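PDB 3D01: endoribonuclease L-PSP/chorismate mutase-like domain-containing protein from Agrobacterium tumefaciens, which is of unknown function but belongs to the YjgF/chorismate mutase-like family of putative endoribonucleases and assembles as a trimer. Local coordinates for residues K98-V109 / S154-D164. Sequence-based numbering, arbitrary orientation.
Sequences KIRRVIKLNGFV and SVEIDAIVEID
E162 O takes two backbone N-H groups from the same face of its carbonyl plane: R100 N at 2.8 Å and R101 N at 3.2 Å. Two residues opposite one make this a classic beta bulge, and a second follows at once, where I103 N and K104 N share I160 O. Beyond it, strands 99-109 and 155-163 run antiparallel in regular register down to V109 and V155. The first bulge turns R100 toward the partner strand, where its guanidinium spans two carboxylates. R100 NE makes a 2.9 Å salt bridge to E162 OE2, meeting it on the anti side and somewhat out of the carboxylate plane, with the two planes only 17° apart; R100 NH1 reaches D164 OD1 at 3.1 Å nearly along the C-O axis, that carboxylate standing steeply to the guanidinium. The bend at chi3 (59°) swings the guanidinium between them. E162 OE1 hydrogen-bonds S41 of the second subunit.

Both strands belong to the central sheet of the YjgF-like fold. I99, V102, L105, V155 and I157 face helices 70-91 and 118-133; on this side L105 CD2 presses tightly on A159 CB (3.4 Å). The other face, with K104, D158 and I160, meets neighbouring subunits: D158 OD2 pairs with K104 of the third subunit, while K104 reaches D158 of the second. Nearby, the F108 ring turns its edge to D158 OD2, 4.0 Å from CE2, its plane almost perpendicular to the carboxylate.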
loop_
_atom_site.group_PDB
_atom_site.type_symbol
_atom_site.label_atom_id
_atom_site.label_comp_id
_atom_site.label_asym_id
_atom_site.label_seq_id
_atom_site.Cartn_x
_atom_site.Cartn_y
_atom_site.Cartn_z
ATOM N N LYS I 98 1.322 12.051 -20.865
ATOM C CA LYS I 98 -0.011 12.072 -20.279
ATOM C C LYS I 98 0.002 11.739 -18.776
ATOM O O LYS I 98 -1.050 11.694 -18.148
ATOM C CB LYS I 98 -0.951 11.148 -21.052
ATOM C CG LYS I 98 -1.319 11.695 -22.450
ATOM C CD LYS I 98 -1.945 10.624 -23.331
ATOM C CE LYS I 98 -2.310 11.176 -24.753
ATOM N NZ LYS I 98 -1.982 10.207 -25.857
ATOM N N ILE I 99 1.193 11.529 -18.206
ATOM C CA ILE I 99 1.365 11.552 -16.737
ATOM C C ILE I 99 1.135 12.947 -16.213
ATOM O O ILE I 99 1.836 13.871 -16.648
ATOM C CB ILE I 99 2.799 11.118 -16.292
ATOM C CG1 ILE I 99 3.072 9.656 -16.678
ATOM C CG2 ILE I 99 2.997 11.324 -14.768
ATOM C CD1 ILE I 99 4.547 9.259 -16.625
ATOM N N ARG I 100 0.172 13.119 -15.301
ATOM C CA ARG I 100 -0.041 14.415 -14.640
ATOM C C ARG I 100 0.789 14.550 -13.379
ATOM O O ARG I 100 1.436 15.565 -13.149
ATOM C CB ARG I 100 -1.514 14.630 -14.304
ATOM C CG ARG I 100 -2.430 14.722 -15.527
ATOM C CD ARG I 100 -3.887 14.996 -15.085
ATOM N NE ARG I 100 -4.008 16.236 -14.311
ATOM C CZ ARG I 100 -4.074 17.469 -14.833
ATOM N NH1 ARG I 100 -4.018 17.685 -16.154
ATOM N NH2 ARG I 100 -4.184 18.512 -14.014
ATOM N N ARG I 101 0.785 13.502 -12.565
ATOM C CA ARG I 101 1.547 13.469 -11.315
ATOM C C ARG I 101 1.785 12.006 -10.928
ATOM O O ARG I 101 0.864 11.197 -11.005
ATOM C CB ARG I 101 0.736 14.162 -10.223
ATOM C CG ARG I 101 1.132 13.909 -8.785
ATOM C CD ARG I 101 2.452 14.497 -8.463
ATOM N NE ARG I 101 2.337 15.936 -8.529
ATOM C CZ ARG I 101 3.347 16.790 -8.402
ATOM N NH1 ARG I 101 4.591 16.362 -8.189
ATOM N NH2 ARG I 101 3.096 18.098 -8.501
ATOM N N VAL I 102 3.013 11.685 -10.527
ATOM C CA VAL I 102 3.270 10.420 -9.829
ATOM C C VAL I 102 2.838 10.664 -8.387
ATOM O O VAL I 102 3.441 11.456 -7.663
ATOM C CB VAL I 102 4.733 9.983 -9.895
ATOM C CG1 VAL I 102 4.941 8.693 -9.041
ATOM C CG2 VAL I 102 5.173 9.812 -11.390
ATOM N N ILE I 103 1.764 10.004 -7.991
ATOM C CA ILE I 103 1.110 10.272 -6.724
ATOM C C ILE I 103 1.810 9.571 -5.573
ATOM O O ILE I 103 2.107 10.182 -4.515
ATOM C CB ILE I 103 -0.375 9.851 -6.756
ATOM C CG1 ILE I 103 -1.169 10.805 -7.670
ATOM C CG2 ILE I 103 -0.988 9.875 -5.317
ATOM C CD1 ILE I 103 -1.162 12.253 -7.181
ATOM N N LYS I 104 2.117 8.304 -5.803
ATOM C CA LYS I 104 2.719 7.481 -4.735
ATOM C C LYS I 104 3.538 6.329 -5.308
ATOM O O LYS I 104 3.158 5.729 -6.289
ATOM C CB LYS I 104 1.594 6.955 -3.823
ATOM C CG LYS I 104 2.008 6.010 -2.686
ATOM C CD LYS I 104 2.683 6.805 -1.582
ATOM C CE LYS I 104 3.005 5.892 -0.384
ATOM N NZ LYS I 104 1.767 5.268 0.235
ATOM N N LEU I 105 4.672 6.053 -4.675
ATOM C CA LEU I 105 5.399 4.797 -4.872
ATOM C C LEU I 105 5.513 4.095 -3.513
ATOM O O LEU I 105 5.841 4.736 -2.496
ATOM C CB LEU I 105 6.828 5.043 -5.387
ATOM C CG LEU I 105 7.035 5.775 -6.701
ATOM C CD1 LEU I 105 8.561 5.841 -6.918
ATOM C CD2 LEU I 105 6.327 5.102 -7.865
ATOM N N ASN I 106 5.279 2.799 -3.519
ATOM C CA ASN I 106 5.583 1.936 -2.363
ATOM C C ASN I 106 6.821 1.115 -2.721
ATOM O O ASN I 106 6.786 0.301 -3.634
ATOM C CB ASN I 106 4.394 1.041 -1.988
ATOM C CG ASN I 106 3.147 1.838 -1.653
ATOM O OD1 ASN I 106 2.139 1.795 -2.380
ATOM N ND2 ASN I 106 3.200 2.567 -0.560
ATOM N N GLY I 107 7.915 1.370 -2.003
ATOM C CA GLY I 107 9.195 0.732 -2.224
ATOM C C GLY I 107 9.443 -0.340 -1.180
ATOM O O GLY I 107 9.599 -0.043 0.008
ATOM N N PHE I 108 9.468 -1.587 -1.648
ATOM C CA PHE I 108 9.662 -2.746 -0.808
ATOM C C PHE I 108 11.072 -3.262 -1.029
ATOM O O PHE I 108 11.405 -3.656 -2.138
ATOM C CB PHE I 108 8.665 -3.841 -1.182
ATOM C CG PHE I 108 7.249 -3.373 -1.260
ATOM C CD1 PHE I 108 6.604 -2.918 -0.143
ATOM C CD2 PHE I 108 6.555 -3.416 -2.452
ATOM C CE1 PHE I 108 5.293 -2.485 -0.210
ATOM C CE2 PHE I 108 5.235 -2.994 -2.520
ATOM C CZ PHE I 108 4.610 -2.543 -1.411
ATOM N N VAL I 109 11.891 -3.280 0.025
ATOM C CA VAL I 109 13.307 -3.653 -0.072
ATOM C C VAL I 109 13.583 -4.933 0.759
ATOM O O VAL I 109 13.393 -4.925 1.978
ATOM C CB VAL I 109 14.206 -2.516 0.451
ATOM C CG1 VAL I 109 15.689 -2.891 0.316
ATOM C CG2 VAL I 109 13.844 -1.183 -0.244
ATOM N N SER I 154 15.578 -8.099 -5.038
ATOM C CA SER I 154 16.044 -7.271 -3.930
ATOM C C SER I 154 15.067 -6.138 -3.614
ATOM O O SER I 154 15.010 -5.680 -2.478
ATOM C CB SER I 154 17.454 -6.720 -4.186
ATOM O OG SER I 154 18.400 -7.774 -4.295
ATOM N N VAL I 155 14.326 -5.682 -4.639
ATOM C CA VAL I 155 13.405 -4.566 -4.506
ATOM C C VAL I 155 12.178 -4.831 -5.402
ATOM O O VAL I 155 12.297 -5.444 -6.484
ATOM C CB VAL I 155 14.057 -3.196 -4.943
ATOM C CG1 VAL I 155 13.053 -2.005 -4.722
ATOM C CG2 VAL I 155 15.440 -2.992 -4.294
ATOM N N GLU I 156 11.030 -4.386 -4.929
ATOM C CA GLU I 156 9.796 -4.354 -5.694
ATOM C C GLU I 156 9.097 -3.014 -5.390
ATOM O O GLU I 156 9.073 -2.529 -4.236
ATOM C CB GLU I 156 8.882 -5.504 -5.294
ATOM C CG GLU I 156 7.534 -5.516 -5.961
ATOM C CD GLU I 156 6.578 -6.587 -5.356
ATOM O OE1 GLU I 156 7.056 -7.577 -4.774
ATOM O OE2 GLU I 156 5.337 -6.428 -5.449
ATOM N N ILE I 157 8.519 -2.424 -6.419
ATOM C CA ILE I 157 7.979 -1.065 -6.281
ATOM C C ILE I 157 6.703 -0.985 -7.093
ATOM O O ILE I 157 6.703 -1.327 -8.276
ATOM C CB ILE I 157 8.955 0.060 -6.780
ATOM C CG1 ILE I 157 10.365 -0.012 -6.153
ATOM C CG2 ILE I 157 8.346 1.467 -6.505
ATOM C CD1 ILE I 157 11.287 1.193 -6.526
ATOM N N ASP I 158 5.619 -0.565 -6.436
ATOM C CA ASP I 158 4.362 -0.302 -7.115
ATOM C C ASP I 158 4.119 1.216 -7.150
ATOM O O ASP I 158 4.900 2.006 -6.574
ATOM C CB ASP I 158 3.198 -1.119 -6.529
ATOM C CG ASP I 158 2.712 -0.638 -5.179
ATOM O OD1 ASP I 158 2.931 0.534 -4.768
ATOM O OD2 ASP I 158 2.074 -1.483 -4.516
ATOM N N ALA I 159 3.071 1.623 -7.864
ATOM C CA ALA I 159 2.846 3.049 -8.071
ATOM C C ALA I 159 1.379 3.367 -8.320
ATOM O O ALA I 159 0.626 2.542 -8.813
ATOM C CB ALA I 159 3.676 3.553 -9.245
ATOM N N ILE I 160 1.021 4.586 -7.960
ATOM C CA ILE I 160 -0.245 5.193 -8.332
ATOM C C ILE I 160 0.123 6.508 -9.046
ATOM O O ILE I 160 0.919 7.322 -8.545
ATOM C CB ILE I 160 -1.118 5.520 -7.113
ATOM C CG1 ILE I 160 -1.382 4.274 -6.263
ATOM C CG2 ILE I 160 -2.387 6.254 -7.543
ATOM C CD1 ILE I 160 -1.897 4.599 -4.871
ATOM N N VAL I 161 -0.442 6.686 -10.236
ATOM C CA VAL I 161 -0.095 7.801 -11.104
ATOM C C VAL I 161 -1.414 8.465 -11.559
ATOM O O VAL I 161 -2.371 7.795 -11.941
ATOM C CB VAL I 161 0.709 7.301 -12.327
ATOM C CG1 VAL I 161 1.054 8.454 -13.244
ATOM C CG2 VAL I 161 1.968 6.473 -11.922
ATOM N N GLU I 162 -1.478 9.777 -11.454
ATOM C CA GLU I 162 -2.630 10.527 -11.963
ATOM C C GLU I 162 -2.340 10.816 -13.424
ATOM O O GLU I 162 -1.241 11.287 -13.767
ATOM C CB GLU I 162 -2.799 11.827 -11.192
ATOM C CG GLU I 162 -3.927 12.707 -11.718
ATOM C CD GLU I 162 -3.976 14.038 -11.042
ATOM O OE1 GLU I 162 -4.335 14.106 -9.865
ATOM O OE2 GLU I 162 -3.685 15.046 -11.698
ATOM N N ILE I 163 -3.309 10.525 -14.285
ATOM C CA ILE I 163 -3.096 10.589 -15.722
ATOM C C ILE I 163 -4.129 11.478 -16.352
ATOM O O ILE I 163 -5.152 11.767 -15.731
ATOM C CB ILE I 163 -3.128 9.198 -16.350
ATOM C CG1 ILE I 163 -4.456 8.492 -16.062
ATOM C CG2 ILE I 163 -1.909 8.365 -15.861
ATOM C CD1 ILE I 163 -4.628 7.131 -16.809
ATOM N N ASP I 164 -3.837 11.902 -17.588
ATOM C CA ASP I 164 -4.784 12.661 -18.442
ATOM C C ASP I 164 -5.844 11.800 -19.132
ATOM O O ASP I 164 -5.621 10.617 -19.400
ATOM C CB ASP I 164 -4.000 13.439 -19.491
ATOM C CG ASP I 164 -3.241 14.591 -18.885
ATOM O OD1 ASP I 164 -3.903 15.370 -18.170
ATOM O OD2 ASP I 164 -2.011 14.744 -19.116
#